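Local coordinates for YerB protein (Bacillus subtilis, PDB 2PSB), which is a putative membrane lipoprotein of unknown function that interacts with PcrA, a helicase, although this partnership is not essential for viability, at residues A34-N38 and V79-A85; G62-R66 and G189-N195; F232-A236 and E267-K271. All coordinates share one frame; numbering follows the deposited sequence.

Interactions 1 and 3 are buried, while interaction 2 is partly open to solvent, with Thr190 and Val193 exposed. Interaction 1 and interaction 2 meet through Arg66, which packs against Val36 and Arg83. Their strands 33-37 and 65-71 are neighbours. Interaction 3 lies on the other side of the chain's centre from interaction 1, about 24 Å between centres. Backbone hydrogen bonds and valine packing hold interaction 1. Interaction 2 is mainly van der Waals contact and joins segments of the N-terminal and C-terminal DUF3048 regions. Interaction 3 rests on packing round Trp270 and Phe232, with one hydrogen bond from the indole N-H, set between two strands that do not pair directly.

Interaction 1 (A34-N38 and V79-A85); sequences AVVVN and VGPVRSA
A single antiparallel beta bridge, with Val37 and Val82 as a non-hydrogen-bonded pair, joins strand 33-37 to the loop that leads into helix 87-94. Two backbone hydrogen bonds flank the bridged pair. Asn38 N donates to Pro81 O at 2.9 Å, with the donor tilted from the carbonyl plane. Arg83 N donates to Val36 O at 3.2 Å and sits well above that carbonyl plane. Two CH···O contacts lie between these bonds, from Val82 CA to Val36 O and from Val37 CA to Pro81 O. Gly80 and the cis peptide before Pro81 shape the approach; the backbone angles of Gly80 would press any side chain against the preceding carbonyl.

Val36 lies against the loop beyond Val82. Its CG1 stands anti to the backbone N (chi1 168°), which carries this methyl to Ser84 O at 3.2 Å. Beyond it, CG2 of the same valine faces Ala85. Val35 CG1 meets Val79 CG2, on strand 78-79, at 4.3 Å. Asn38 and Arg83 cross obliquely. Arg83 CG lies 3.2 Å from Asn38 CG, so the aliphatic part of the arginine bears on the amide. The amide and guanidinium planes stand 90° apart. The guanidinium also has Ser84 OG at its edge, in its plane. Ser84 is a known phosphorylation site, unmodified here, and its OG makes a weak hydrogen bond to His103 O.

Strand 33-37 is paired with strands 65-71 and 99-102. The loop crosses Val36 to Asn38, with Pro81 against Tyr144 and Ala85 against Phe100. This is an isolated beta bridge, tying a loop to a buried strand.

Interaction 2 (G62-R66 and G189-N195); sequences GQITR and GTNNVTN
Gln63 meets the 189-195 loop through its aliphatic part. Its CG lies 3.4 Å from Val193 CG2 and 3.6 Å from Gly189 CA. The chain bends at chi2 (64°), and the amide end then runs past Gly189 to Thr190, where Gln63 CD comes 4.3 Å from Thr190 CB. With CG1 anti to the carbonyl carbon (chi1 -59°), Val193 turns its other methyl, CG2, to Gln63, where it bears on CB as well as CG. An alanine here would lose the CG and amide that bridge Gly189, Thr190 and Val193, and would probably open a gap beside the Val193 methyl.

The backbone of Gln63 faces Asn195, whose CB is 4.0 Å from Gln63 O. Ile64 adds little to the contact. Its CB points away from the loop, and the side chain packs on Pro41. Thr65 turns back toward the loop, and its CG2 lies against the amide end of Asn195. The hydroxyl of Thr65 has other partners: OG1 is hydrogen-bonded to Asn39 ND2 and to Glu57 OE1.

The loop is a compact turn. Weak backbone hydrogen bonds run from Thr190 N to Val193 O and from Gly189 N to Asn195 O. Gly189 suits its place, because a CB there would clash with Thr194 CA. Segment 62-66 runs from the turn after strand 54-59 into strand 65-71, and these two strands pair antiparallel. Segment 189-195 links strands 183-187 and 196-202, adjacent in a six-stranded antiparallel beta-sheet. The contact thus sets one strand connection against another, with Tyr188 packed beside Thr65.

Interaction 3 (F232-A236 and E267-K271); sequences FIVEA and ETDWK
Trp270 is the centre of this contact, with Phe232 and Val234 as its main partners. Val234 CG1 rests over one face of the indole, 3.6 Å from the centroid of the five-membered ring and 15° off its normal. This is a CH-pi contact. The other methyl, Val234 CG2, lies over the centre of the Phe232 ring. With CG1 anti to the backbone N (chi1 169°), the valine gives one methyl to each aromatic. Phe232 reaches strand 267-271 with the far end of its ring: CZ is 4.1 Å from Trp270 CB, and CE1 is 4.3 Å from Thr268 CG2.

The indole N-H is also used. Trp270 NE1 donates to Glu235 O at 3.0 Å with an angle of 144° at the hydrogen. The oxygen lies close to the ring plane, but the donor stands above the carbonyl plane. Ala236 CB packs near Trp270 CZ2.

The two strands cross at 64° and pair through strand 255-261 rather than directly. Ile277 packs on both Val234 and Trp270. The chemistry suggests that the indole is held in two ways: Val234 backs its face, and the buried N-H is satisfied by a backbone carbonyl.

Interaction 1 (A34-N38 and V79-A85)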
loop_
_atom_site.group_PDB
_atom_site.type_symbol
_atom_site.label_atom_id
_atom_site.label_comp_id
_atom_site.label_asym_id
_atom_site.label_seq_id
_atom_site.Cartn_x
_atom_site.Cartn_y
_atom_site.Cartn_z
ATOM N N ALA A 34 6.934 3.864 -4.651
ATOM C CA ALA A 34 5.561 3.787 -4.138
ATOM C C ALA A 34 4.561 4.109 -5.247
ATOM O O ALA A 34 4.493 5.239 -5.721
ATOM C CB ALA A 34 5.373 4.771 -2.975
ATOM N N VAL A 35 3.769 3.117 -5.641
ATOM C CA VAL A 35 2.794 3.302 -6.706
ATOM C C VAL A 35 1.348 3.329 -6.210
ATOM O O VAL A 35 0.919 2.465 -5.435
ATOM C CB VAL A 35 2.907 2.175 -7.764
ATOM C CG1 VAL A 35 2.057 2.511 -8.965
ATOM C CG2 VAL A 35 4.356 1.940 -8.154
ATOM N N VAL A 36 0.595 4.327 -6.655
ATOM C CA VAL A 36 -0.818 4.409 -6.291
ATOM C C VAL A 36 -1.537 3.444 -7.220
ATOM O O VAL A 36 -1.558 3.641 -8.430
ATOM C CB VAL A 36 -1.393 5.793 -6.515
ATOM C CG1 VAL A 36 -2.916 5.735 -6.410
ATOM C CG2 VAL A 36 -0.821 6.755 -5.485
ATOM N N VAL A 37 -2.120 2.396 -6.650
ATOM C CA VAL A 37 -2.792 1.386 -7.454
ATOM C C VAL A 37 -4.315 1.344 -7.305
ATOM O O VAL A 37 -4.864 1.255 -6.198
ATOM C CB VAL A 37 -2.197 -0.013 -7.164
ATOM C CG1 VAL A 37 -2.924 -1.080 -7.974
ATOM C CG2 VAL A 37 -0.712 -0.023 -7.498
ATOM N N ASN A 38 -4.966 1.414 -8.462
ATOM C CA ASN A 38 -6.417 1.381 -8.629
ATOM C C ASN A 38 -7.019 0.141 -7.940
ATOM O O ASN A 38 -6.588 -0.984 -8.193
ATOM C CB ASN A 38 -6.707 1.333 -10.137
ATOM C CG ASN A 38 -8.119 1.774 -10.512
ATOM O OD1 ASN A 38 -8.386 2.049 -11.688
ATOM N ND2 ASN A 38 -9.015 1.846 -9.543
ATOM N N VAL A 79 3.119 -2.689 -13.543
ATOM C CA VAL A 79 2.420 -2.440 -12.295
ATOM C C VAL A 79 1.226 -1.531 -12.593
ATOM O O VAL A 79 1.324 -0.599 -13.382
ATOM C CB VAL A 79 3.388 -1.795 -11.243
ATOM C CG1 VAL A 79 3.941 -0.470 -11.761
ATOM C CG2 VAL A 79 2.683 -1.616 -9.919
ATOM N N GLY A 80 0.084 -1.835 -11.986
ATOM C CA GLY A 80 -1.102 -1.029 -12.198
ATOM C C GLY A 80 -2.365 -1.833 -11.976
ATOM O O GLY A 80 -2.296 -2.930 -11.422
ATOM N N PRO A 81 -3.533 -1.315 -12.394
ATOM C CA PRO A 81 -3.646 0.001 -13.043
ATOM C C PRO A 81 -3.278 1.130 -12.087
ATOM O O PRO A 81 -3.497 1.028 -10.878
ATOM C CB PRO A 81 -5.117 0.063 -13.467
ATOM C CG PRO A 81 -5.527 -1.387 -13.563
ATOM C CD PRO A 81 -4.826 -2.018 -12.392
ATOM N N VAL A 82 -2.721 2.205 -12.633
ATOM C CA VAL A 82 -2.331 3.345 -11.816
ATOM C C VAL A 82 -3.515 4.269 -11.650
ATOM O O VAL A 82 -4.351 4.386 -12.542
ATOM C CB VAL A 82 -1.163 4.108 -12.460
ATOM C CG1 VAL A 82 -0.582 5.117 -11.470
ATOM C CG2 VAL A 82 -0.111 3.123 -12.911
ATOM N N ARG A 83 -3.586 4.927 -10.499
ATOM C CA ARG A 83 -4.695 5.819 -10.204
ATOM C C ARG A 83 -4.257 7.136 -9.575
ATOM O O ARG A 83 -3.075 7.371 -9.332
ATOM C CB ARG A 83 -5.690 5.125 -9.264
ATOM C CG ARG A 83 -7.023 4.765 -9.897
ATOM C CD ARG A 83 -7.780 6.010 -10.300
ATOM N NE ARG A 83 -9.104 5.719 -10.839
ATOM C CZ ARG A 83 -10.003 6.654 -11.125
ATOM N NH1 ARG A 83 -9.711 7.931 -10.922
ATOM N NH2 ARG A 83 -11.192 6.320 -11.608
ATOM N N SER A 84 -5.247 7.981 -9.307
ATOM C CA SER A 84 -5.043 9.304 -8.720
ATOM C C SER A 84 -4.392 9.325 -7.350
ATOM O O SER A 84 -4.602 8.435 -6.537
ATOM C CB SER A 84 -6.379 10.038 -8.635
ATOM O OG SER A 84 -6.855 10.329 -9.928
ATOM N N ALA A 85 -3.618 10.375 -7.093
ATOM C CA ALA A 85 -2.929 10.532 -5.822
ATOM C C ALA A 85 -3.775 11.317 -4.825
ATOM O O ALA A 85 -4.561 12.184 -5.209
ATOM C CB ALA A 85 -1.599 11.242 -6.042
#

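Interaction 2 (G62-R66 and G189-N195)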
loop_
_atom_site.group_PDB
_atom_site.type_symbol
_atom_site.label_atom_id
_atom_site.label_comp_id
_atom_site.label_asym_id
_atom_site.label_seq_id
_atom_site.Cartn_x
_atom_site.Cartn_y
_atom_site.Cartn_z
ATOM N N GLY A 62 -15.285 7.913 -2.947
ATOM C CA GLY A 62 -16.525 7.424 -2.368
ATOM C C GLY A 62 -16.319 6.259 -1.424
ATOM O O GLY A 62 -15.607 6.379 -0.427
ATOM N N GLN A 63 -16.939 5.124 -1.723
ATOM C CA GLN A 63 -16.781 3.958 -0.868
ATOM C C GLN A 63 -15.775 2.987 -1.471
ATOM O O GLN A 63 -15.726 1.818 -1.096
ATOM C CB GLN A 63 -18.126 3.249 -0.657
ATOM C CG GLN A 63 -18.246 2.584 0.709
ATOM C CD GLN A 63 -18.210 3.589 1.854
ATOM O OE1 GLN A 63 -17.782 3.268 2.960
ATOM N NE2 GLN A 63 -18.667 4.810 1.593
ATOM N N ILE A 64 -14.975 3.475 -2.414
ATOM C CA ILE A 64 -13.970 2.641 -3.055
ATOM C C ILE A 64 -12.608 2.921 -2.425
ATOM O O ILE A 64 -12.268 4.076 -2.142
ATOM C CB ILE A 64 -13.902 2.917 -4.577
ATOM C CG1 ILE A 64 -15.200 2.444 -5.249
ATOM C CG2 ILE A 64 -12.688 2.211 -5.204
ATOM C CD1 ILE A 64 -15.352 0.926 -5.346
ATOM N N THR A 65 -11.843 1.857 -2.194
ATOM C CA THR A 65 -10.520 1.989 -1.604
ATOM C C THR A 65 -9.457 1.978 -2.690
ATOM O O THR A 65 -9.710 1.581 -3.826
ATOM C CB THR A 65 -10.199 0.846 -0.640
ATOM O OG1 THR A 65 -10.299 -0.393 -1.335
ATOM C CG2 THR A 65 -11.143 0.849 0.538
ATOM N N ARG A 66 -8.260 2.401 -2.317
ATOM C CA ARG A 66 -7.151 2.463 -3.252
ATOM C C ARG A 66 -5.889 2.048 -2.521
ATOM O O ARG A 66 -5.778 2.237 -1.311
ATOM C CB ARG A 66 -7.020 3.889 -3.800
ATOM C CG ARG A 66 -5.916 4.075 -4.815
ATOM C CD ARG A 66 -6.429 4.877 -5.992
ATOM N NE ARG A 66 -7.003 6.139 -5.556
ATOM C CZ ARG A 66 -7.973 6.782 -6.202
ATOM N NH1 ARG A 66 -8.432 7.936 -5.731
ATOM N NH2 ARG A 66 -8.502 6.269 -7.302
ATOM N N GLY A 189 -17.739 -1.043 2.732
ATOM C CA GLY A 189 -19.020 -0.676 2.152
ATOM C C GLY A 189 -19.995 -0.034 3.121
ATOM O O GLY A 189 -19.774 -0.030 4.330
ATOM N N THR A 190 -21.077 0.520 2.580
ATOM C CA THR A 190 -22.107 1.162 3.394
ATOM C C THR A 190 -23.488 0.553 3.122
ATOM O O THR A 190 -23.599 -0.547 2.579
ATOM C CB THR A 190 -22.180 2.682 3.122
ATOM O OG1 THR A 190 -23.066 3.294 4.069
ATOM C CG2 THR A 190 -22.703 2.951 1.718
ATOM N N ASN A 191 -24.532 1.284 3.499
ATOM C CA ASN A 191 -25.912 0.850 3.325
ATOM C C ASN A 191 -26.261 0.169 2.003
ATOM O O ASN A 191 -26.903 -0.881 1.998
ATOM C CB ASN A 191 -26.850 2.039 3.543
ATOM C CG ASN A 191 -27.074 2.340 5.012
ATOM O OD1 ASN A 191 -26.141 2.682 5.748
ATOM N ND2 ASN A 191 -28.318 2.206 5.450
ATOM N N ASN A 192 -25.853 0.758 0.884
ATOM C CA ASN A 192 -26.163 0.172 -0.416
ATOM C C ASN A 192 -24.947 -0.432 -1.115
ATOM O O ASN A 192 -25.052 -1.477 -1.768
ATOM C CB ASN A 192 -26.848 1.215 -1.312
ATOM C CG ASN A 192 -26.124 2.551 -1.324
ATOM O OD1 ASN A 192 -25.705 3.056 -0.280
ATOM N ND2 ASN A 192 -25.992 3.140 -2.510
ATOM N N VAL A 193 -23.794 0.211 -0.972
ATOM C CA VAL A 193 -22.577 -0.297 -1.595
ATOM C C VAL A 193 -21.832 -1.220 -0.641
ATOM O O VAL A 193 -21.846 -1.021 0.575
ATOM C CB VAL A 193 -21.632 0.846 -2.015
ATOM C CG1 VAL A 193 -22.338 1.760 -3.002
ATOM C CG2 VAL A 193 -21.174 1.622 -0.796
ATOM N N THR A 194 -21.185 -2.235 -1.198
ATOM C CA THR A 194 -20.434 -3.188 -0.396
ATOM C C THR A 194 -18.970 -3.246 -0.856
ATOM O O THR A 194 -18.668 -3.110 -2.044
ATOM C CB THR A 194 -21.074 -4.599 -0.489
ATOM O OG1 THR A 194 -20.443 -5.483 0.447
ATOM C CG2 THR A 194 -20.931 -5.160 -1.891
ATOM N N ASN A 195 -18.071 -3.426 0.108
ATOM C CA ASN A 195 -16.636 -3.520 -0.144
ATOM C C ASN A 195 -16.081 -4.328 1.028
ATOM O O ASN A 195 -15.742 -3.778 2.074
ATOM C CB ASN A 195 -16.014 -2.117 -0.186
ATOM C CG ASN A 195 -14.580 -2.116 -0.706
ATOM O OD1 ASN A 195 -13.973 -1.056 -0.861
ATOM N ND2 ASN A 195 -14.037 -3.300 -0.980
#

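Interaction 3 (F232-A236 and E267-K271)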
loop_
_atom_site.group_PDB
_atom_site.type_symbol
_atom_site.label_atom_id
_atom_site.label_comp_id
_atom_site.label_asym_id
_atom_site.label_seq_id
_atom_site.Cartn_x
_atom_site.Cartn_y
_atom_site.Cartn_z
ATOM N N PHE A 232 -2.031 -5.232 9.304
ATOM C CA PHE A 232 -2.030 -4.120 10.223
ATOM C C PHE A 232 -3.223 -3.206 9.959
ATOM O O PHE A 232 -3.219 -2.428 8.997
ATOM C CB PHE A 232 -0.713 -3.364 10.052
ATOM C CG PHE A 232 -0.498 -2.267 11.051
ATOM C CD1 PHE A 232 -1.214 -2.231 12.248
ATOM C CD2 PHE A 232 0.467 -1.289 10.817
ATOM C CE1 PHE A 232 -0.972 -1.239 13.185
ATOM C CE2 PHE A 232 0.714 -0.292 11.755
ATOM C CZ PHE A 232 -0.009 -0.270 12.944
ATOM N N ILE A 233 -4.241 -3.310 10.811
ATOM C CA ILE A 233 -5.446 -2.504 10.664
ATOM C C ILE A 233 -5.272 -1.251 11.495
ATOM O O ILE A 233 -5.101 -1.324 12.705
ATOM C CB ILE A 233 -6.704 -3.310 11.119
ATOM C CG1 ILE A 233 -6.799 -4.591 10.283
ATOM C CG2 ILE A 233 -7.983 -2.464 10.966
ATOM C CD1 ILE A 233 -7.868 -5.560 10.723
ATOM N N VAL A 234 -5.296 -0.101 10.825
ATOM C CA VAL A 234 -5.106 1.184 11.483
ATOM C C VAL A 234 -6.353 2.072 11.487
ATOM O O VAL A 234 -6.990 2.263 10.454
ATOM C CB VAL A 234 -3.917 1.927 10.818
ATOM C CG1 VAL A 234 -3.841 3.366 11.283
ATOM C CG2 VAL A 234 -2.616 1.205 11.160
ATOM N N GLU A 235 -6.697 2.606 12.661
ATOM C CA GLU A 235 -7.861 3.480 12.801
ATOM C C GLU A 235 -7.428 4.929 12.778
ATOM O O GLU A 235 -6.774 5.405 13.698
ATOM C CB GLU A 235 -8.604 3.211 14.110
ATOM C CG GLU A 235 -9.903 4.012 14.236
ATOM C CD GLU A 235 -10.718 3.644 15.468
ATOM O OE1 GLU A 235 -10.304 3.992 16.598
ATOM O OE2 GLU A 235 -11.775 2.995 15.308
ATOM N N ALA A 236 -7.820 5.636 11.729
ATOM C CA ALA A 236 -7.446 7.033 11.563
ATOM C C ALA A 236 -8.666 7.895 11.266
ATOM O O ALA A 236 -9.577 7.469 10.558
ATOM C CB ALA A 236 -6.431 7.153 10.433
ATOM N N GLU A 267 -4.207 -6.456 20.045
ATOM C CA GLU A 267 -4.868 -5.163 20.111
ATOM C C GLU A 267 -3.753 -4.154 20.289
ATOM O O GLU A 267 -2.847 -4.360 21.090
ATOM C CB GLU A 267 -5.836 -5.097 21.290
ATOM C CG GLU A 267 -7.291 -5.286 20.903
ATOM C CD GLU A 267 -8.242 -4.906 22.027
ATOM O OE1 GLU A 267 -8.409 -5.711 22.973
ATOM O OE2 GLU A 267 -8.808 -3.790 21.966
ATOM N N THR A 268 -3.800 -3.060 19.547
ATOM C CA THR A 268 -2.725 -2.094 19.677
ATOM C C THR A 268 -3.125 -0.670 19.369
ATOM O O THR A 268 -4.279 -0.378 19.062
ATOM C CB THR A 268 -1.545 -2.473 18.753
ATOM O OG1 THR A 268 -0.419 -1.640 19.054
ATOM C CG2 THR A 268 -1.921 -2.278 17.298
ATOM N N ASP A 269 -2.142 0.211 19.491
ATOM C CA ASP A 269 -2.297 1.618 19.181
ATOM C C ASP A 269 -1.299 1.825 18.061
ATOM O O ASP A 269 -0.711 0.867 17.558
ATOM C CB ASP A 269 -1.915 2.493 20.378
ATOM C CG ASP A 269 -2.925 2.408 21.508
ATOM O OD1 ASP A 269 -4.076 2.848 21.307
ATOM O OD2 ASP A 269 -2.566 1.896 22.586
ATOM N N TRP A 270 -1.120 3.075 17.664
ATOM C CA TRP A 270 -0.170 3.415 16.617
ATOM C C TRP A 270 0.169 4.894 16.698
ATOM O O TRP A 270 -0.692 5.732 16.976
ATOM C CB TRP A 270 -0.728 3.087 15.226
ATOM C CG TRP A 270 -1.923 3.899 14.827
ATOM C CD1 TRP A 270 -3.238 3.562 14.989
ATOM C CD2 TRP A 270 -1.915 5.207 14.240
ATOM N NE1 TRP A 270 -4.045 4.579 14.545
ATOM C CE2 TRP A 270 -3.260 5.602 14.084
ATOM C CE3 TRP A 270 -0.901 6.086 13.836
ATOM C CZ2 TRP A 270 -3.620 6.842 13.538
ATOM C CZ3 TRP A 270 -1.262 7.320 13.291
ATOM C CH2 TRP A 270 -2.607 7.684 13.152
ATOM N N LYS A 271 1.439 5.200 16.480
ATOM C CA LYS A 271 1.908 6.572 16.493
ATOM C C LYS A 271 2.647 6.753 15.180
ATOM O O LYS A 271 3.029 5.771 14.530
ATOM C CB LYS A 271 2.904 6.815 17.631
ATOM C CG LYS A 271 2.336 6.878 19.045
ATOM C CD LYS A 271 3.483 7.089 20.044
ATOM C CE LYS A 271 3.039 6.945 21.507
ATOM N NZ LYS A 271 2.144 8.040 21.970
#